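Endoglucanase EG-II (Hypocrea jecorina, PDB 3QR3) hydrolyses internal beta-1,4-glucosidic bonds of cellulose as an endoglucanase whose catalytic domain is a family 5 TIM barrel. Local coordinates at residues V8-F13 / G46-F51; Y29-N34 / A295-S300. All blocks are in the same frame, centred on the assembly; numbering follows the deposited sequence.

Along the chain from the N terminus, the four segments come in the order 8-13, 29-34, 46-51 and 295-300, so interactions 1 and 2 cross: each has one segment lying between the two of the other. Interaction 1 closes a connection of 32 mostly irregular residues, backing the first barrel strand with helix 44-55. Interaction 2 takes the loop within that connection and joins it to the end of the last barrel strand, with 260 residues between them. Strands 5-11 and 287-296 are neighbours in the sheet, which both contacts reach. Their centres are 8 Å apart, and a probable hydrogen bond between Gln47 OE1 and Gly296 N, 2.8 Å long, joins them directly.

Interaction 1 of 2, residues V8-F13 / G46-F51; sequences VNIAGF and GQMQHF
The Phe51 ring is covered on both faces: Val8 CG1 lies over one, while His50 CD2, from the same helix, sits 3.8 Å from the Phe51 ring plane over the other, displaced toward the rim. Val8 CG2 makes the closer approach, 3.6 Å to Phe51 CE2 and 3.8 Å to Phe51 CD2, and the two side chains meet at about a right angle. With CG anti to the carbonyl carbon (chi1 -77°), Phe51 extends its ring from the helix toward the strand. The second flat group, the Gln47 amide, turns OE1 to within 4.3 Å of Ile10 CD1, but the strongest partner of that oxygen is Gly296 N, to which it is hydrogen-bonded.

Ile10 fills the middle of the contact. Its CG1 lies 3.8 Å from Met48 CG, and its CD1 reaches 3.9 Å from the same Met48 carbon, so the two chains meet through methylene and methyl groups at a slant. All five touching residues are buried.

The segment axes run antiparallel at 168° and approach to 10.3 Å, the beta-alpha arrangement of a TIM barrel, in which helix 44-55 follows strand 5-11 and packs back against it. Phe60 of strand 59-64 touches Val8, Met48 and Phe51 from the next strand, and Met48 reaches from helix 44-55 to Leu89 and Cys93 of helix 80-95.

Interaction 2 of 2, residues Y29-N34 / A295-S300; sequences YPPLKN and AGSFDS
Ser297 and Tyr29 are joined by a short bond from a side chain to a backbone carbonyl: Ser297 OG donates to Tyr29 O at 2.6 Å. The hydroxyl approaches somewhat off the line of the carbonyl, with a C=O...donor angle of 154°, and is tilted 22° from the carbonyl plane. It is placed there by a torsion that sets OG anti to the carbonyl carbon of Ser297 (chi1 -67°). Ala11 O of the first strand is a second, weak acceptor for the same hydroxyl and can at best share its one proton, while Pro31 N, 3.3 Å from Ser297 OG, has no hydrogen to offer.

Pro31 packs against this hydroxyl through its own ring, CB being 3.6 Å from Ser297 OG. It is the centre of an inverse gamma turn, for which the evidence is its backbone angles and a weak Leu32 N to Pro30 O bond of 3.0 Å. The turn belongs to the loop that follows the first strand of the TIM barrel, and Ser297 comes directly after the last barrel strand, 287-296, so the contact lies at the C-terminal ends of the strands, the side on which such barrels carry their active sites.

Gly296 approaches with its CA 4.0 Å from Pro31 CB; its positive phi favours glycine. An alanine in place of Ser297 would remove the hydroxyl and would probably leave the Tyr29 carbonyl without this donor, losing the side-chain tie between the loop and the strand end. Tyr29 CD2 lies 3.9 Å from Ser297 CB, which meets the ring obliquely, and Pro42 touches both residues.

Interaction 1 of 2, residues V8-F13 / G46-F51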
loop_
_atom_site.group_PDB
_atom_site.type_symbol
_atom_site.label_atom_id
_atom_site.label_comp_id
_atom_site.label_asym_id
_atom_site.label_seq_id
_atom_site.Cartn_x
_atom_site.Cartn_y
_atom_site.Cartn_z
ATOM N N VAL A 8 6.092 -4.083 -5.409
ATOM C CA VAL A 8 5.533 -2.964 -6.147
ATOM C C VAL A 8 4.015 -2.929 -6.015
ATOM O O VAL A 8 3.370 -3.937 -5.713
ATOM C CB VAL A 8 5.881 -3.043 -7.640
ATOM C CG1 VAL A 8 7.388 -3.221 -7.839
ATOM C CG2 VAL A 8 5.128 -4.188 -8.267
ATOM N N ASN A 9 3.459 -1.745 -6.219
ATOM C CA ASN A 9 2.019 -1.564 -6.302
ATOM C C ASN A 9 1.514 -1.975 -7.678
ATOM O O ASN A 9 2.041 -1.509 -8.684
ATOM C CB ASN A 9 1.696 -0.096 -6.087
ATOM C CG ASN A 9 1.710 0.291 -4.624
ATOM O OD1 ASN A 9 0.672 0.288 -3.982
ATOM N ND2 ASN A 9 2.884 0.620 -4.096
ATOM N N ILE A 10 0.518 -2.860 -7.707
ATOM C CA ILE A 10 -0.129 -3.306 -8.943
ATOM C C ILE A 10 -1.472 -2.593 -9.015
ATOM O O ILE A 10 -2.473 -3.091 -8.513
ATOM C CB ILE A 10 -0.357 -4.835 -8.923
ATOM C CG1 ILE A 10 0.948 -5.557 -8.555
ATOM C CG2 ILE A 10 -0.900 -5.327 -10.273
ATOM C CD1 ILE A 10 2.042 -5.431 -9.623
ATOM N N ALA A 11 -1.470 -1.407 -9.613
ATOM C CA ALA A 11 -2.611 -0.493 -9.542
ATOM C C ALA A 11 -3.662 -0.737 -10.633
ATOM O O ALA A 11 -3.406 -1.433 -11.615
ATOM C CB ALA A 11 -2.119 0.965 -9.584
ATOM N N GLY A 12 -4.839 -0.141 -10.460
ATOM C CA GLY A 12 -5.902 -0.248 -11.445
ATOM C C GLY A 12 -7.294 -0.365 -10.844
ATOM O O GLY A 12 -8.243 0.293 -11.313
ATOM N N PHE A 13 -7.439 -1.190 -9.809
ATOM C CA PHE A 13 -8.726 -1.277 -9.107
ATOM C C PHE A 13 -9.029 0.061 -8.416
ATOM O O PHE A 13 -10.147 0.297 -7.928
ATOM C CB PHE A 13 -8.752 -2.425 -8.093
ATOM C CG PHE A 13 -9.146 -3.773 -8.679
ATOM C CD1 PHE A 13 -10.468 -4.066 -8.955
ATOM C CD2 PHE A 13 -8.191 -4.755 -8.896
ATOM C CE1 PHE A 13 -10.833 -5.310 -9.466
ATOM C CE2 PHE A 13 -8.543 -5.996 -9.413
ATOM C CZ PHE A 13 -9.875 -6.268 -9.703
ATOM N N GLY A 46 0.483 -11.655 -14.599
ATOM C CA GLY A 46 1.689 -11.906 -15.363
ATOM C C GLY A 46 2.832 -11.007 -14.922
ATOM O O GLY A 46 3.982 -11.441 -14.881
ATOM N N GLN A 47 2.525 -9.755 -14.593
ATOM C CA GLN A 47 3.557 -8.850 -14.084
ATOM C C GLN A 47 4.113 -9.381 -12.768
ATOM O O GLN A 47 5.332 -9.495 -12.593
ATOM C CB GLN A 47 3.015 -7.434 -13.869
ATOM C CG GLN A 47 2.785 -6.630 -15.131
ATOM C CD GLN A 47 2.085 -5.315 -14.846
ATOM O OE1 GLN A 47 2.328 -4.684 -13.813
ATOM N NE2 GLN A 47 1.207 -4.897 -15.752
ATOM N N MET A 48 3.222 -9.705 -11.839
ATOM C CA MET A 48 3.657 -10.216 -10.534
ATOM C C MET A 48 4.551 -11.453 -10.673
ATOM O O MET A 48 5.545 -11.593 -9.965
ATOM C CB MET A 48 2.457 -10.522 -9.635
ATOM C CG MET A 48 1.734 -9.273 -9.119
ATOM S SD MET A 48 0.513 -9.642 -7.842
ATOM C CE MET A 48 -0.751 -10.463 -8.812
ATOM N N GLN A 49 4.200 -12.344 -11.595
ATOM C CA GLN A 49 4.978 -13.568 -11.776
ATOM C C GLN A 49 6.408 -13.232 -12.211
ATOM O O GLN A 49 7.373 -13.807 -11.711
ATOM C CB GLN A 49 4.301 -14.497 -12.784
ATOM C CG GLN A 49 5.010 -15.827 -12.972
ATOM C CD GLN A 49 4.417 -16.648 -14.101
ATOM O OE1 GLN A 49 4.374 -17.875 -14.031
ATOM N NE2 GLN A 49 3.959 -15.971 -15.153
ATOM N N HIS A 50 6.534 -12.291 -13.139
ATOM C CA HIS A 50 7.837 -11.770 -13.538
ATOM C C HIS A 50 8.596 -11.157 -12.355
ATOM O O HIS A 50 9.773 -11.443 -12.144
ATOM C CB HIS A 50 7.667 -10.733 -14.653
ATOM C CG HIS A 50 8.761 -9.715 -14.709
ATOM N ND1 HIS A 50 10.040 -10.015 -15.136
ATOM C CD2 HIS A 50 8.767 -8.396 -14.402
ATOM C CE1 HIS A 50 10.786 -8.925 -15.087
ATOM N NE2 HIS A 50 10.038 -7.929 -14.642
ATOM N N PHE A 51 7.925 -10.297 -11.599
ATOM C CA PHE A 51 8.548 -9.643 -10.454
ATOM C C PHE A 51 9.074 -10.653 -9.442
ATOM O O PHE A 51 10.155 -10.476 -8.887
ATOM C CB PHE A 51 7.563 -8.679 -9.782
ATOM C CG PHE A 51 7.390 -7.380 -10.520
ATOM C CD1 PHE A 51 8.496 -6.667 -10.954
ATOM C CD2 PHE A 51 6.124 -6.865 -10.767
ATOM C CE1 PHE A 51 8.345 -5.464 -11.624
ATOM C CE2 PHE A 51 5.966 -5.662 -11.432
ATOM C CZ PHE A 51 7.075 -4.964 -11.866
#

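Interaction 2 of 2, residues Y29-N34 / A295-S300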
loop_
_atom_site.group_PDB
_atom_site.type_symbol
_atom_site.label_atom_id
_atom_site.label_comp_id
_atom_site.label_asym_id
_atom_site.label_seq_id
_atom_site.Cartn_x
_atom_site.Cartn_y
_atom_site.Cartn_z
ATOM N N TYR A 29 -9.890 0.377 -13.828
ATOM C CA TYR A 29 -9.247 -0.284 -14.965
ATOM C C TYR A 29 -8.349 -1.355 -14.356
ATOM O O TYR A 29 -7.130 -1.196 -14.300
ATOM C CB TYR A 29 -8.439 0.723 -15.802
ATOM C CG TYR A 29 -7.897 0.187 -17.134
ATOM C CD1 TYR A 29 -8.668 -0.642 -17.940
ATOM C CD2 TYR A 29 -6.637 0.549 -17.594
ATOM C CE1 TYR A 29 -8.186 -1.124 -19.156
ATOM C CE2 TYR A 29 -6.144 0.075 -18.812
ATOM C CZ TYR A 29 -6.924 -0.767 -19.584
ATOM O OH TYR A 29 -6.458 -1.231 -20.800
ATOM N N PRO A 30 -8.963 -2.440 -13.858
ATOM C CA PRO A 30 -8.228 -3.422 -13.053
ATOM C C PRO A 30 -7.176 -4.161 -13.867
ATOM O O PRO A 30 -7.394 -4.429 -15.053
ATOM C CB PRO A 30 -9.330 -4.376 -12.568
ATOM C CG PRO A 30 -10.630 -3.562 -12.691
ATOM C CD PRO A 30 -10.399 -2.758 -13.943
ATOM N N PRO A 31 -6.028 -4.470 -13.239
ATOM C CA PRO A 31 -4.933 -5.198 -13.888
ATOM C C PRO A 31 -5.163 -6.717 -13.885
ATOM O O PRO A 31 -4.305 -7.479 -13.439
ATOM C CB PRO A 31 -3.718 -4.841 -13.016
ATOM C CG PRO A 31 -4.295 -4.615 -11.644
ATOM C CD PRO A 31 -5.725 -4.130 -11.834
ATOM N N LEU A 32 -6.330 -7.134 -14.359
ATOM C CA LEU A 32 -6.617 -8.542 -14.605
ATOM C C LEU A 32 -6.869 -8.679 -16.101
ATOM O O LEU A 32 -7.805 -8.067 -16.639
ATOM C CB LEU A 32 -7.854 -8.998 -13.840
ATOM C CG LEU A 32 -7.690 -9.191 -12.341
ATOM C CD1 LEU A 32 -9.046 -9.384 -11.685
ATOM C CD2 LEU A 32 -6.768 -10.383 -12.053
ATOM N N LYS A 33 -6.033 -9.466 -16.765
ATOM C CA LYS A 33 -6.033 -9.517 -18.224
ATOM C C LYS A 33 -7.423 -9.752 -18.810
ATOM O O LYS A 33 -7.829 -9.059 -19.743
ATOM C CB LYS A 33 -5.050 -10.569 -18.733
ATOM C CG LYS A 33 -4.826 -10.505 -20.240
ATOM C CD LYS A 33 -3.688 -11.410 -20.674
ATOM C CE LYS A 33 -3.450 -11.325 -22.181
ATOM N NZ LYS A 33 -2.322 -12.214 -22.591
ATOM N N ASN A 34 -8.152 -10.721 -18.260
ATOM C CA ASN A 34 -9.467 -11.061 -18.802
ATOM C C ASN A 34 -10.605 -10.560 -17.919
ATOM O O ASN A 34 -11.597 -11.258 -17.718
ATOM C CB ASN A 34 -9.598 -12.572 -19.041
ATOM C CG ASN A 34 -10.646 -12.909 -20.107
ATOM O OD1 ASN A 34 -10.803 -12.184 -21.087
ATOM N ND2 ASN A 34 -11.365 -14.014 -19.913
ATOM N N ALA A 295 3.050 -0.081 -10.834
ATOM C CA ALA A 295 2.889 -0.914 -12.024
ATOM C C ALA A 295 1.410 -1.295 -12.157
ATOM O O ALA A 295 0.535 -0.519 -11.768
ATOM C CB ALA A 295 3.789 -2.159 -11.944
ATOM N N GLY A 296 1.125 -2.484 -12.680
ATOM C CA GLY A 296 -0.254 -2.884 -12.892
ATOM C C GLY A 296 -0.765 -2.205 -14.157
ATOM O O GLY A 296 -0.185 -2.379 -15.231
ATOM N N SER A 297 -1.824 -1.409 -14.026
ATOM C CA SER A 297 -2.494 -0.810 -15.183
ATOM C C SER A 297 -1.856 0.492 -15.681
ATOM O O SER A 297 -2.293 1.049 -16.682
ATOM C CB SER A 297 -3.990 -0.615 -14.906
ATOM O OG SER A 297 -4.651 -1.870 -14.797
ATOM N N PHE A 298 -0.816 0.964 -15.002
ATOM C CA PHE A 298 -0.019 2.069 -15.537
ATOM C C PHE A 298 0.751 1.575 -16.754
ATOM O O PHE A 298 1.169 0.418 -16.791
ATOM C CB PHE A 298 0.964 2.607 -14.499
ATOM C CG PHE A 298 0.316 3.370 -13.373
ATOM C CD1 PHE A 298 -0.292 4.591 -13.607
ATOM C CD2 PHE A 298 0.358 2.880 -12.070
ATOM C CE1 PHE A 298 -0.878 5.301 -12.574
ATOM C CE2 PHE A 298 -0.215 3.583 -11.026
ATOM C CZ PHE A 298 -0.844 4.795 -11.277
ATOM N N ASP A 299 0.926 2.427 -17.758
ATOM C CA ASP A 299 1.701 2.026 -18.932
ATOM C C ASP A 299 2.954 2.875 -19.104
ATOM O O ASP A 299 3.341 3.609 -18.199
ATOM C CB ASP A 299 0.837 2.002 -20.202
ATOM C CG ASP A 299 0.373 3.384 -20.637
ATOM O OD1 ASP A 299 0.913 4.391 -20.137
ATOM O OD2 ASP A 299 -0.523 3.459 -21.507
ATOM N N SER A 300 3.593 2.761 -20.259
ATOM C CA SER A 300 4.914 3.348 -20.467
ATOM C C SER A 300 4.915 4.876 -20.365
ATOM O O SER A 300 5.977 5.493 -20.268
ATOM C CB SER A 300 5.466 2.936 -21.839
ATOM O OG SER A 300 4.612 3.397 -22.875
#